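Long-range contact in proto-oncogene vav (Homo sapiens, PDB 6NEW), which probably acts as a guanine nucleotide exchange factor for Rac-type GTPases, through a RhoGEF domain followed by PH and zinc-binding C1 domains: residues G361-M366 with C392-A397. Numbering follows the deposited sequence.
With ZN (zinc ion), chain C.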
ATOM      1  N   GLY A 361     -15.015  25.845  -1.261  1.00 32.90           N
ATOM      2  CA  GLY A 361     -16.189  25.327  -1.972  1.00 32.33           C
ATOM      3  C   GLY A 361     -16.320  23.828  -2.169  1.00 33.80           C
ATOM      4  O   GLY A 361     -17.326  23.360  -2.706  1.00 34.83           O
ATOM      5  N   HIS A 362     -15.324  23.055  -1.764  1.00 28.22           N
ATOM      6  CA  HIS A 362     -15.399  21.613  -1.968  1.00 25.89           C
ATOM      7  C   HIS A 362     -16.228  20.898  -0.902  1.00 34.93           C
ATOM      8  O   HIS A 362     -16.722  21.510   0.055  1.00 35.69           O
ATOM      9  CB  HIS A 362     -13.978  21.021  -1.986  1.00 23.37           C
ATOM     10  CG  HIS A 362     -13.075  21.575  -3.049  1.00 25.33           C
ATOM     11  ND1 HIS A 362     -13.257  21.261  -4.388  1.00 26.47           N
ATOM     12  CD2 HIS A 362     -11.971  22.351  -2.925  1.00 26.01           C
ATOM     13  CE1 HIS A 362     -12.266  21.855  -5.028  1.00 26.36           C
ATOM     14  NE2 HIS A 362     -11.475  22.536  -4.191  1.00 26.75           N
ATOM     15  N   ASP A 363     -16.394  19.591  -1.114  1.00 32.27           N
ATOM     16  CA  ASP A 363     -16.991  18.630  -0.198  1.00 31.46           C
ATOM     17  C   ASP A 363     -16.244  17.327  -0.425  1.00 32.13           C
ATOM     18  O   ASP A 363     -16.685  16.454  -1.184  1.00 31.88           O
ATOM     19  CB  ASP A 363     -18.523  18.487  -0.352  1.00 34.54           C
ATOM     20  CG  ASP A 363     -19.159  17.611   0.728  1.00 47.02           C
ATOM     21  OD1 ASP A 363     -18.527  17.428   1.810  1.00 44.11           O
ATOM     22  OD2 ASP A 363     -20.272  17.094   0.491  1.00 58.27           O
ATOM     23  N   PHE A 364     -15.051  17.252   0.174  1.00 25.74           N
ATOM     24  CA  PHE A 364     -14.182  16.097   0.032  1.00 24.18           C
ATOM     25  C   PHE A 364     -14.664  14.969   0.888  1.00 27.77           C
ATOM     26  O   PHE A 364     -14.855  15.134   2.095  1.00 25.30           O
ATOM     27  CB  PHE A 364     -12.712  16.440   0.357  1.00 25.34           C
ATOM     28  CG  PHE A 364     -12.002  17.237  -0.717  1.00 27.01           C
ATOM     29  CD1 PHE A 364     -11.664  16.649  -1.938  1.00 29.24           C
ATOM     30  CD2 PHE A 364     -11.632  18.559  -0.493  1.00 28.50           C
ATOM     31  CE1 PHE A 364     -10.965  17.367  -2.904  1.00 30.47           C
ATOM     32  CE2 PHE A 364     -10.918  19.271  -1.457  1.00 31.31           C
ATOM     33  CZ  PHE A 364     -10.616  18.683  -2.666  1.00 29.47           C
ATOM     34  N   GLN A 365     -14.862  13.816   0.258  1.00 24.56           N
ATOM     35  CA  GLN A 365     -15.296  12.621   0.956  1.00 23.23           C
ATOM     36  C   GLN A 365     -14.374  11.498   0.594  1.00 24.78           C
ATOM     37  O   GLN A 365     -13.794  11.529  -0.494  1.00 23.64           O
ATOM     38  CB  GLN A 365     -16.742  12.253   0.598  1.00 25.08           C
ATOM     39  CG  GLN A 365     -17.791  13.217   1.171  1.00 43.27           C
ATOM     40  CD  GLN A 365     -19.158  13.105   0.530  1.00 61.29           C
ATOM     41  OE1 GLN A 365     -19.466  12.177  -0.236  1.00 59.91           O
ATOM     42  NE2 GLN A 365     -20.018  14.064   0.833  1.00 49.65           N
ATOM     43  N   MET A 366     -14.216  10.516   1.520  1.00 19.88           N
ATOM     44  CA  MET A 366     -13.411   9.317   1.327  1.00 18.68           C
ATOM     45  C   MET A 366     -13.835   8.634   0.040  1.00 22.95           C
ATOM     46  O   MET A 366     -15.023   8.362  -0.144  1.00 22.86           O
ATOM     47  CB  MET A 366     -13.591   8.329   2.498  1.00 20.57           C
ATOM     48  CG  MET A 366     -12.851   8.692   3.738  1.00 23.94           C
ATOM     49  SD  MET A 366     -13.144   7.538   5.112  1.00 27.83           S
ATOM     50  CE  MET A 366     -12.178   6.148   4.587  1.00 23.91           C
ATOM     51  N   CYS A 392     -14.025  15.232  -4.275  1.00 31.29           N
ATOM     52  CA  CYS A 392     -15.051  16.254  -4.092  1.00 31.94           C
ATOM     53  C   CYS A 392     -16.162  15.800  -5.027  1.00 38.95           C
ATOM     54  O   CYS A 392     -15.917  15.674  -6.225  1.00 38.72           O
ATOM     55  CB  CYS A 392     -14.535  17.641  -4.452  1.00 32.80           C
ATOM     56  SG  CYS A 392     -15.822  18.918  -4.443  1.00 38.50           S
ATOM     57  N   HIS A 393     -17.350  15.472  -4.499  1.00 38.95           N
ATOM     58  CA  HIS A 393     -18.424  14.959  -5.363  1.00 41.97           C
ATOM     59  C   HIS A 393     -18.957  16.028  -6.366  1.00 46.02           C
ATOM     60  O   HIS A 393     -19.431  15.656  -7.440  1.00 47.58           O
ATOM     61  CB  HIS A 393     -19.551  14.307  -4.532  1.00 44.24           C
ATOM     62  CG  HIS A 393     -20.497  15.287  -3.911  1.00 49.84           C
ATOM     63  ND1 HIS A 393     -20.058  16.238  -3.006  1.00 52.35           N
ATOM     64  CD2 HIS A 393     -21.828  15.442  -4.101  1.00 53.59           C
ATOM     65  CE1 HIS A 393     -21.130  16.942  -2.678  1.00 52.90           C
ATOM     66  NE2 HIS A 393     -22.220  16.495  -3.308  1.00 54.08           N
ATOM     67  N   ARG A 394     -18.799  17.334  -6.040  1.00 39.68           N
ATOM     68  CA  ARG A 394     -19.205  18.465  -6.876  1.00 39.84           C
ATOM     69  C   ARG A 394     -18.334  18.678  -8.114  1.00 44.54           C
ATOM     70  O   ARG A 394     -18.873  18.745  -9.224  1.00 46.37           O
ATOM     71  CB  ARG A 394     -19.212  19.766  -6.074  1.00 38.48           C
ATOM     72  CG  ARG A 394     -20.288  19.850  -5.047  1.00 50.48           C
ATOM     73  CD  ARG A 394     -19.812  20.739  -3.937  1.00 51.49           C
ATOM     74  NE  ARG A 394     -20.685  20.620  -2.777  1.00 51.14           N
ATOM     75  CZ  ARG A 394     -20.566  21.362  -1.685  1.00 58.98           C
ATOM     76  NH1 ARG A 394     -19.596  22.263  -1.589  1.00 38.05           N
ATOM     77  NH2 ARG A 394     -21.419  21.209  -0.680  1.00 45.67           N
ATOM     78  N   CYS A 395     -17.010  18.843  -7.932  1.00 39.57           N
ATOM     79  CA  CYS A 395     -16.101  19.119  -9.054  1.00 39.16           C
ATOM     80  C   CYS A 395     -15.339  17.903  -9.535  1.00 43.40           C
ATOM     81  O   CYS A 395     -14.650  17.985 -10.556  1.00 44.89           O
ATOM     82  CB  CYS A 395     -15.157  20.261  -8.697  1.00 38.73           C
ATOM     83  SG  CYS A 395     -13.858  19.800  -7.524  1.00 40.19           S
ATOM     84  N   ARG A 396     -15.401  16.798  -8.761  1.00 39.23           N
ATOM     85  CA  ARG A 396     -14.740  15.510  -9.012  1.00 39.10           C
ATOM     86  C   ARG A 396     -13.211  15.608  -8.880  1.00 41.39           C
ATOM     87  O   ARG A 396     -12.503  14.702  -9.320  1.00 41.06           O
ATOM     88  CB  ARG A 396     -15.208  14.863 -10.345  1.00 45.09           C
ATOM     89  CG  ARG A 396     -16.737  14.691 -10.393  1.00 61.53           C
ATOM     90  CD  ARG A 396     -17.231  14.127 -11.691  1.00 79.06           C
ATOM     91  NE  ARG A 396     -17.487  12.687 -11.552  1.00 90.04           N
ATOM     92  CZ  ARG A 396     -16.681  11.743 -12.040  1.00104.19           C
ATOM     93  NH1 ARG A 396     -16.979  10.455 -11.848  1.00 90.72           N
ATOM     94  NH2 ARG A 396     -15.585  12.068 -12.707  1.00 89.30           N
ATOM     95  N   ALA A 397     -12.711  16.662  -8.189  1.00 35.58           N
ATOM     96  CA  ALA A 397     -11.283  16.767  -7.901  1.00 34.13           C
ATOM     97  C   ALA A 397     -10.896  15.674  -6.886  1.00 35.77           C
ATOM     98  O   ALA A 397     -11.612  15.433  -5.908  1.00 35.58           O
ATOM     99  CB  ALA A 397     -10.928  18.130  -7.345  1.00 35.13           C
TER
HETATM  100 ZN    ZN C 602     -14.874  20.599  -5.594  1.00 36.95          ZN
HETATM  101  O   HOH W   1     -19.389  23.464   0.833  1.00 38.98           O
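One of the two zinc sites of the C1 domain is assembled here: His362, just ahead of strand 364-367, meets the CxxC knuckle of Cys392 and Cys395. The zinc ion is bound by His362 ND1 at 2.1 Å, Cys392 SG at 2.2 Å and Cys395 SG at 2.3 Å, and Cys410 completes the set of three cysteines and one histidine. Sharing the zinc with ND1, both sulfurs lie at the edge of the imidazole, near its plane; on the ring's far side NE2 donates to Pro408 O, and this bond and the metal bond together fix the ring's rotation. A chi1 of 173° swings Cys392 SG away from its own backbone N and toward the zinc and Asp363 N, from which it accepts a fairly straight bond (3.4 Å, 161° at the hydrogen); a weak one comes from Cys395 N. These N-H groups probably temper the thiolate charge. Cys395 SG in turn takes the N-H of Ala397. Next to the metal-binding sulfur, Cys392 CB sits over one face of the Phe364 ring in a CH-pi contact, 4.3 Å from the centroid, while CZ of that phenyl packs against a face of the His362 imidazole. Arg394, its chain extended from CG to NE, brings NH1 to Gly361 O at 2.8 Å in a hydrogen bond; the oxygen lies in the guanidinium plane, although the donor stands well above the carbonyl plane. Asp363 CB rests over the centre of the guanidinium, and its carboxylate is turned 83° from the His393 ring, with OD2 3.3 Å from His393 CE1. Phe364 and Cys392 form an antiparallel non-hydrogen-bonded pair, joining strand 364-367 to the end of strand 389-392, the middle strand of the small three-stranded sheet; Leu404, Val407 and Tyr390 touch Phe364.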